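Local coordinates for Dye type peroxidase A (Streptomyces lividans 1326, PDB 6GZW), which is a haem peroxidase of the dye-decolourising family and probably uses hydrogen peroxide to oxidise dyes and related substrates, at residues P25-L37 with G124-A138. Sequence-based numbering, arbitrary orientation.
Sequences PMQARGHLVAFDL and GDLWVQIGADDALVA
His31 and Ile130 exchange backbone hydrogen bonds in both directions. Val33 with Val128, Phe35 with Leu126 and Arg29 with Ala132 do the same, so strands 29-37 and 126-132 run antiparallel. Aspartates satisfy the backbone at both ends. Asp133 OD1 accepts from Ala28 N at 2.9 Å. Asp36 OD1 takes Asp125 N at 3.1 Å, and Asp125 OD2 accepts Leu37 N at 2.8 Å through its anti lone pair. These two carboxylates lie close, but Arg156 pairs with Asp36, and Arg95 and Ser91 hold Asp125 OD1, which probably offsets the charge. Water 3 accepts from Arg29 NE, donates to Ala135 O and bonds His31 NE2, while His31 ND1 bonds to Asn160. Trp127 NE1 is buried without a partner. Gln27 CG lies anti to the carbonyl carbon (chi1 -66°) and the chain bends at chi2, bringing the amide alongside Gly131, where a side chain would clash. NE2 donates to Ser81 O; OE1 accepts from Arg302. Replacing Gln27 by an alanine is likely to leave both without this mate and a gap beside Gly131. Opposite Phe35 the second strand fits in Asp125 and Leu126, a classic beta bulge. Strands 29-37 and 126-132 are neighbours in the antiparallel sheet of the ferredoxin-like Dyp-type peroxidase fold.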
ATOM      1  N   PRO A  25       3.537 -13.589  12.506  1.00 14.36           N
ATOM      2  CA  PRO A  25       2.346 -13.567  11.684  1.00 14.53           C
ATOM      3  C   PRO A  25       2.467 -12.586  10.544  1.00 14.96           C
ATOM      4  O   PRO A  25       3.234 -11.612  10.611  1.00 13.56           O
ATOM      5  CB  PRO A  25       1.264 -13.105  12.639  1.00 14.86           C
ATOM      6  CG  PRO A  25       1.727 -13.561  13.971  1.00 15.88           C
ATOM      7  CD  PRO A  25       3.201 -13.305  13.913  1.00 15.13           C
ATOM      8  N   MET A  26       1.653 -12.824   9.526  0.50 14.53           N
ATOM      9  CA  MET A  26       1.507 -11.932   8.396  0.50 14.62           C
ATOM     10  C   MET A  26       1.163 -10.512   8.812  0.50 13.63           C
ATOM     11  O   MET A  26       0.400 -10.303   9.757  0.50 13.55           O
ATOM     12  CB  MET A  26       0.401 -12.472   7.507  0.50 15.94           C
ATOM     13  CG  MET A  26       0.762 -13.820   6.898  0.50 16.95           C
ATOM     14  SD  MET A  26       1.570 -13.712   5.281  0.50 18.33           S
ATOM     15  CE  MET A  26       3.109 -12.988   5.611  0.50 17.80           C
ATOM     16  N   GLN A  27       1.736  -9.547   8.096  1.00 13.06           N
ATOM     17  CA  GLN A  27       1.483  -8.121   8.353  1.00 12.01           C
ATOM     18  C   GLN A  27       0.807  -7.480   7.147  1.00 11.66           C
ATOM     19  O   GLN A  27       1.028  -7.910   6.006  1.00 11.68           O
ATOM     20  CB  GLN A  27       2.818  -7.432   8.604  1.00 11.58           C
ATOM     21  CG  GLN A  27       3.541  -7.880   9.887  1.00 11.35           C
ATOM     22  CD  GLN A  27       5.020  -7.889   9.716  1.00 11.36           C
ATOM     23  OE1 GLN A  27       5.531  -8.268   8.648  1.00 11.64           O
ATOM     24  NE2 GLN A  27       5.749  -7.502  10.775  1.00 11.29           N
ATOM     25  N   ALA A  28       0.035  -6.427   7.403  1.00 10.45           N
ATOM     26  CA  ALA A  28      -0.754  -5.763   6.366  1.00 10.94           C
ATOM     27  C   ALA A  28       0.091  -4.978   5.356  1.00 11.05           C
ATOM     28  O   ALA A  28      -0.346  -4.784   4.233  1.00 10.29           O
ATOM     29  CB  ALA A  28      -1.772  -4.841   6.980  1.00 10.88           C
ATOM     30  N   ARG A  29       1.279  -4.528   5.757  1.00 10.85           N
ATOM     31  CA  ARG A  29       2.109  -3.674   4.929  1.00 11.17           C
ATOM     32  C   ARG A  29       3.531  -4.191   4.924  1.00 10.80           C
ATOM     33  O   ARG A  29       4.048  -4.520   5.976  1.00 10.83           O
ATOM     34  CB  ARG A  29       2.066  -2.254   5.482  1.00 11.78           C
ATOM     35  CG  ARG A  29       2.856  -1.239   4.700  1.00 12.31           C
ATOM     36  CD  ARG A  29       2.532  -1.299   3.232  1.00 13.88           C
ATOM     37  NE  ARG A  29       2.781  -0.027   2.602  1.00 15.10           N
ATOM     38  CZ  ARG A  29       2.699   0.202   1.311  1.00 16.35           C
ATOM     39  NH1 ARG A  29       2.375  -0.770   0.460  1.00 15.98           N
ATOM     40  NH2 ARG A  29       2.937   1.416   0.861  1.00 15.88           N
ATOM     41  N   GLY A  30       4.132  -4.289   3.732  1.00 10.42           N
ATOM     42  CA  GLY A  30       5.517  -4.726   3.538  1.00 10.34           C
ATOM     43  C   GLY A  30       6.315  -3.792   2.640  1.00 10.48           C
ATOM     44  O   GLY A  30       5.801  -3.201   1.693  1.00  9.87           O
ATOM     45  N   HIS A  31       7.596  -3.643   2.966  1.00 10.23           N
ATOM     46  CA  HIS A  31       8.565  -3.045   2.068  1.00 10.25           C
ATOM     47  C   HIS A  31       9.788  -3.971   2.050  1.00  9.99           C
ATOM     48  O   HIS A  31      10.356  -4.246   3.115  1.00 10.21           O
ATOM     49  CB  HIS A  31       8.997  -1.660   2.543  1.00 10.19           C
ATOM     50  CG  HIS A  31       7.881  -0.671   2.728  1.00 10.11           C
ATOM     51  ND1 HIS A  31       7.169  -0.119   1.681  1.00  9.76           N
ATOM     52  CD2 HIS A  31       7.373  -0.120   3.857  1.00 10.11           C
ATOM     53  CE1 HIS A  31       6.278   0.737   2.166  1.00  9.85           C
ATOM     54  NE2 HIS A  31       6.397   0.776   3.482  1.00 10.10           N
ATOM     55  N   LEU A  32      10.169  -4.433   0.871  1.00 10.41           N
ATOM     56  CA  LEU A  32      11.407  -5.193   0.690  1.00 10.82           C
ATOM     57  C   LEU A  32      12.395  -4.268   0.004  1.00 11.52           C
ATOM     58  O   LEU A  32      12.018  -3.564  -0.924  1.00 12.00           O
ATOM     59  CB  LEU A  32      11.198  -6.410  -0.185  1.00 11.40           C
ATOM     60  CG  LEU A  32      10.070  -7.386   0.174  1.00 12.16           C
ATOM     61  CD1 LEU A  32      10.085  -8.631  -0.704  1.00 12.80           C
ATOM     62  CD2 LEU A  32      10.105  -7.770   1.648  1.00 12.32           C
ATOM     63  N   VAL A  33      13.653  -4.248   0.447  1.00 11.93           N
ATOM     64  CA  VAL A  33      14.638  -3.372  -0.168  1.00 12.61           C
ATOM     65  C   VAL A  33      15.980  -4.099  -0.212  1.00 13.12           C
ATOM     66  O   VAL A  33      16.282  -4.861   0.698  1.00 14.22           O
ATOM     67  CB  VAL A  33      14.688  -2.020   0.576  1.00 13.77           C
ATOM     68  CG1 VAL A  33      14.884  -2.196   2.063  1.00 15.35           C
ATOM     69  CG2 VAL A  33      15.695  -1.061  -0.031  1.00 13.69           C
ATOM     70  N   ALA A  34      16.702  -3.952  -1.323  1.00 12.59           N
ATOM     71  CA  ALA A  34      18.058  -4.426  -1.452  1.00 12.61           C
ATOM     72  C   ALA A  34      18.996  -3.235  -1.580  1.00 12.94           C
ATOM     73  O   ALA A  34      18.654  -2.239  -2.222  1.00 13.15           O
ATOM     74  CB  ALA A  34      18.178  -5.358  -2.651  1.00 12.73           C
ATOM     75  N   PHE A  35      20.181  -3.348  -0.969  1.00 12.73           N
ATOM     76  CA  PHE A  35      21.218  -2.334  -1.031  1.00 12.69           C
ATOM     77  C   PHE A  35      22.491  -2.937  -1.627  1.00 13.27           C
ATOM     78  O   PHE A  35      22.769  -4.123  -1.367  1.00 12.52           O
ATOM     79  CB  PHE A  35      21.552  -1.813   0.372  1.00 12.64           C
ATOM     80  CG  PHE A  35      20.440  -1.074   1.045  1.00 12.39           C
ATOM     81  CD1 PHE A  35      19.499  -1.763   1.795  1.00 12.17           C
ATOM     82  CD2 PHE A  35      20.353   0.317   1.008  1.00 12.29           C
ATOM     83  CE1 PHE A  35      18.467  -1.121   2.457  1.00 12.12           C
ATOM     84  CE2 PHE A  35      19.304   0.974   1.678  1.00 12.81           C
ATOM     85  CZ  PHE A  35      18.357   0.247   2.395  1.00 12.46           C
ATOM     86  N   ASP A  36      23.231  -2.149  -2.399  1.00 13.77           N
ATOM     87  CA  ASP A  36      24.604  -2.490  -2.786  1.00 14.14           C
ATOM     88  C   ASP A  36      25.604  -1.618  -2.073  1.00 14.55           C
ATOM     89  O   ASP A  36      25.434  -0.400  -1.961  1.00 15.19           O
ATOM     90  CB  ASP A  36      24.820  -2.361  -4.290  1.00 14.22           C
ATOM     91  CG  ASP A  36      24.123  -3.460  -5.073  1.00 14.13           C
ATOM     92  OD1 ASP A  36      23.976  -4.573  -4.546  1.00 14.17           O
ATOM     93  OD2 ASP A  36      23.768  -3.212  -6.243  1.00 15.02           O
ATOM     94  N   LEU A  37      26.662  -2.231  -1.579  1.00 14.47           N
ATOM     95  CA  LEU A  37      27.726  -1.454  -0.945  1.00 15.01           C
ATOM     96  C   LEU A  37      28.354  -0.465  -1.924  1.00 15.13           C
ATOM     97  O   LEU A  37      28.555  -0.770  -3.098  1.00 16.97           O
ATOM     98  CB  LEU A  37      28.791  -2.403  -0.375  1.00 15.06           C
ATOM     99  CG  LEU A  37      28.357  -3.227   0.836  1.00 15.08           C
ATOM    100  CD1 LEU A  37      29.392  -4.302   1.091  1.00 16.29           C
ATOM    101  CD2 LEU A  37      28.197  -2.392   2.067  1.00 16.44           C
ATOM    102  N   GLY A 124      21.553  -8.443  -4.987  1.00 13.75           N
ATOM    103  CA  GLY A 124      21.992  -7.339  -4.130  1.00 13.45           C
ATOM    104  C   GLY A 124      22.916  -7.819  -3.050  1.00 13.99           C
ATOM    105  O   GLY A 124      22.867  -8.977  -2.649  1.00 14.77           O
ATOM    106  N   ASP A 125      23.763  -6.908  -2.558  1.00 14.13           N
ATOM    107  CA  ASP A 125      24.643  -7.256  -1.436  1.00 14.05           C
ATOM    108  C   ASP A 125      23.890  -7.507  -0.144  1.00 13.56           C
ATOM    109  O   ASP A 125      24.255  -8.436   0.618  1.00 14.64           O
ATOM    110  CB  ASP A 125      25.685  -6.157  -1.184  1.00 14.59           C
ATOM    111  CG  ASP A 125      26.685  -5.960  -2.351  1.00 14.98           C
ATOM    112  OD1 ASP A 125      26.976  -6.931  -3.118  1.00 15.23           O
ATOM    113  OD2 ASP A 125      27.167  -4.791  -2.493  1.00 14.90           O
ATOM    114  N   LEU A 126      22.860  -6.686   0.126  1.00 12.54           N
ATOM    115  CA  LEU A 126      22.153  -6.688   1.402  1.00 13.00           C
ATOM    116  C   LEU A 126      20.656  -6.625   1.167  1.00 13.43           C
ATOM    117  O   LEU A 126      20.214  -5.920   0.254  1.00 13.89           O
ATOM    118  CB  LEU A 126      22.554  -5.483   2.246  1.00 13.31           C
ATOM    119  CG  LEU A 126      23.996  -5.471   2.751  1.00 13.69           C
ATOM    120  CD1 LEU A 126      24.363  -4.079   3.217  1.00 14.10           C
ATOM    121  CD2 LEU A 126      24.193  -6.505   3.858  1.00 14.70           C
ATOM    122  N   TRP A 127      19.892  -7.306   2.004  1.00 12.91           N
ATOM    123  CA  TRP A 127      18.422  -7.270   1.904  1.00 12.15           C
ATOM    124  C   TRP A 127      17.828  -6.901   3.240  1.00 12.12           C
ATOM    125  O   TRP A 127      18.299  -7.348   4.275  1.00 11.94           O
ATOM    126  CB  TRP A 127      17.953  -8.651   1.478  1.00 12.11           C
ATOM    127  CG  TRP A 127      16.473  -8.878   1.360  1.00 11.99           C
ATOM    128  CD1 TRP A 127      15.624  -8.448   0.355  1.00 12.19           C
ATOM    129  CD2 TRP A 127      15.669  -9.633   2.271  1.00 12.43           C
ATOM    130  NE1 TRP A 127      14.362  -8.919   0.594  1.00 12.45           N
ATOM    131  CE2 TRP A 127      14.354  -9.649   1.755  1.00 12.16           C
ATOM    132  CE3 TRP A 127      15.940 -10.333   3.462  1.00 12.36           C
ATOM    133  CZ2 TRP A 127      13.299 -10.329   2.401  1.00 12.91           C
ATOM    134  CZ3 TRP A 127      14.884 -10.996   4.122  1.00 12.58           C
ATOM    135  CH2 TRP A 127      13.588 -11.008   3.577  1.00 12.09           C
ATOM    136  N   VAL A 128      16.791  -6.048   3.227  1.00 11.70           N
ATOM    137  CA  VAL A 128      16.021  -5.776   4.426  1.00 11.25           C
ATOM    138  C   VAL A 128      14.549  -5.980   4.134  1.00 12.16           C
ATOM    139  O   VAL A 128      14.053  -5.514   3.086  1.00 10.83           O
ATOM    140  CB  VAL A 128      16.229  -4.323   4.932  1.00 11.64           C
ATOM    141  CG1 VAL A 128      15.553  -4.153   6.287  1.00 11.98           C
ATOM    142  CG2 VAL A 128      17.709  -4.000   5.002  1.00 11.78           C
ATOM    143  N   GLN A 129      13.864  -6.668   5.055  1.00 11.69           N
ATOM    144  CA  GLN A 129      12.413  -6.838   5.001  1.00 11.75           C
ATOM    145  C   GLN A 129      11.778  -6.057   6.130  1.00 11.34           C
ATOM    146  O   GLN A 129      12.076  -6.268   7.311  1.00 11.32           O
ATOM    147  CB  GLN A 129      12.048  -8.320   5.130  1.00 11.78           C
ATOM    148  CG  GLN A 129      10.546  -8.620   5.216  1.00 12.01           C
ATOM    149  CD  GLN A 129      10.295 -10.081   5.493  1.00 12.92           C
ATOM    150  OE1 GLN A 129      10.615 -10.584   6.587  1.00 12.87           O
ATOM    151  NE2 GLN A 129       9.744 -10.777   4.521  1.00 11.97           N
ATOM    152  N   ILE A 130      10.866  -5.154   5.768  1.00 10.62           N
ATOM    153  CA  ILE A 130      10.129  -4.382   6.741  1.00 11.29           C
ATOM    154  C   ILE A 130       8.650  -4.718   6.603  1.00 10.67           C
ATOM    155  O   ILE A 130       8.127  -4.725   5.489  1.00 10.96           O
ATOM    156  CB  ILE A 130      10.353  -2.885   6.503  1.00 11.75           C
ATOM    157  CG1 ILE A 130      11.824  -2.596   6.806  1.00 12.61           C
ATOM    158  CG2 ILE A 130       9.420  -2.037   7.380  1.00 11.79           C
ATOM    159  CD1 ILE A 130      12.298  -1.309   6.269  1.00 13.40           C
ATOM    160  N   GLY A 131       7.993  -4.990   7.723  1.00  9.48           N
ATOM    161  CA  GLY A 131       6.557  -5.184   7.772  1.00 10.11           C
ATOM    162  C   GLY A 131       5.903  -4.668   9.029  1.00 10.32           C
ATOM    163  O   GLY A 131       6.536  -4.613  10.087  1.00 10.64           O
ATOM    164  N   ALA A 132       4.658  -4.220   8.894  1.00 10.22           N
ATOM    165  CA  ALA A 132       3.852  -3.762  10.002  1.00  9.93           C
ATOM    166  C   ALA A 132       2.406  -3.716   9.592  1.00 10.55           C
ATOM    167  O   ALA A 132       2.086  -3.787   8.395  1.00 10.49           O
ATOM    168  CB  ALA A 132       4.314  -2.366  10.472  1.00  9.85           C
ATOM    169  N   ASP A 133       1.533  -3.554  10.563  1.00 10.43           N
ATOM    170  CA  ASP A 133       0.100  -3.428  10.274  1.00 10.58           C
ATOM    171  C   ASP A 133      -0.386  -1.995  10.078  1.00 10.37           C
ATOM    172  O   ASP A 133      -1.570  -1.803   9.795  1.00 11.05           O
ATOM    173  CB  ASP A 133      -0.677  -4.123  11.389  1.00 10.94           C
ATOM    174  CG  ASP A 133      -0.593  -5.638  11.300  1.00 11.22           C
ATOM    175  OD1 ASP A 133      -0.681  -6.202  10.170  1.00 11.56           O
ATOM    176  OD2 ASP A 133      -0.475  -6.277  12.360  1.00 11.31           O
ATOM    177  N   ASP A 134       0.492  -1.016  10.285  1.00  9.77           N
ATOM    178  CA  ASP A 134       0.211   0.387   9.964  1.00 10.00           C
ATOM    179  C   ASP A 134       1.185   0.886   8.904  1.00  9.79           C
ATOM    180  O   ASP A 134       2.402   0.686   9.000  1.00  9.52           O
ATOM    181  CB  ASP A 134       0.303   1.265  11.209  1.00 10.32           C
ATOM    182  CG  ASP A 134      -0.030   2.687  10.902  1.00 10.67           C
ATOM    183  OD1 ASP A 134      -1.231   2.934  10.757  1.00 11.20           O
ATOM    184  OD2 ASP A 134       0.888   3.545  10.773  1.00 10.84           O
ATOM    185  N   ALA A 135       0.662   1.599   7.915  1.00  9.61           N
ATOM    186  CA  ALA A 135       1.476   2.038   6.780  1.00  9.52           C
ATOM    187  C   ALA A 135       2.444   3.165   7.153  1.00  9.28           C
ATOM    188  O   ALA A 135       3.492   3.281   6.538  1.00  9.48           O
ATOM    189  CB  ALA A 135       0.598   2.448   5.581  1.00 10.60           C
ATOM    190  N   LEU A 136       2.072   4.031   8.090  1.00  9.42           N
ATOM    191  CA  LEU A 136       2.983   5.091   8.534  1.00  9.67           C
ATOM    192  C   LEU A 136       4.136   4.507   9.328  1.00  9.42           C
ATOM    193  O   LEU A 136       5.306   4.853   9.084  1.00  9.84           O
ATOM    194  CB  LEU A 136       2.272   6.196   9.328  1.00 10.23           C
ATOM    195  CG  LEU A 136       1.123   6.917   8.606  1.00 10.54           C
ATOM    196  CD1 LEU A 136       0.678   8.116   9.427  1.00 10.70           C
ATOM    197  CD2 LEU A 136       1.480   7.310   7.182  1.00 11.15           C
ATOM    198  N   VAL A 137       3.823   3.569  10.227  1.00  9.18           N
ATOM    199  CA  VAL A 137       4.877   2.833  10.941  1.00  9.85           C
ATOM    200  C   VAL A 137       5.800   2.158   9.951  1.00  9.52           C
ATOM    201  O   VAL A 137       7.031   2.216  10.074  1.00  9.83           O
ATOM    202  CB  VAL A 137       4.285   1.795  11.939  1.00 10.25           C
ATOM    203  CG1 VAL A 137       5.370   0.909  12.518  1.00 10.44           C
ATOM    204  CG2 VAL A 137       3.507   2.503  13.043  1.00 10.22           C
ATOM    205  N   ALA A 138       5.233   1.474   8.950  1.00  9.40           N
ATOM    206  CA  ALA A 138       6.071   0.805   8.004  1.00  9.75           C
ATOM    207  C   ALA A 138       6.963   1.759   7.194  1.00  9.52           C
ATOM    208  O   ALA A 138       8.145   1.503   7.002  1.00 10.18           O
ATOM    209  CB  ALA A 138       5.219  -0.034   7.055  1.00  9.95           C
TER
HETATM  210  O   HOH W   1       0.171  -8.870  12.160  1.00 19.72           O
HETATM  211  O   HOH W   2      -1.995  -8.346   9.486  1.00 21.76           O
HETATM  212  O   HOH W   3       3.922   2.025   4.086  1.00 10.89           O
HETATM  213  O   HOH W   4      28.461  -3.160  -4.338  1.00 23.79           O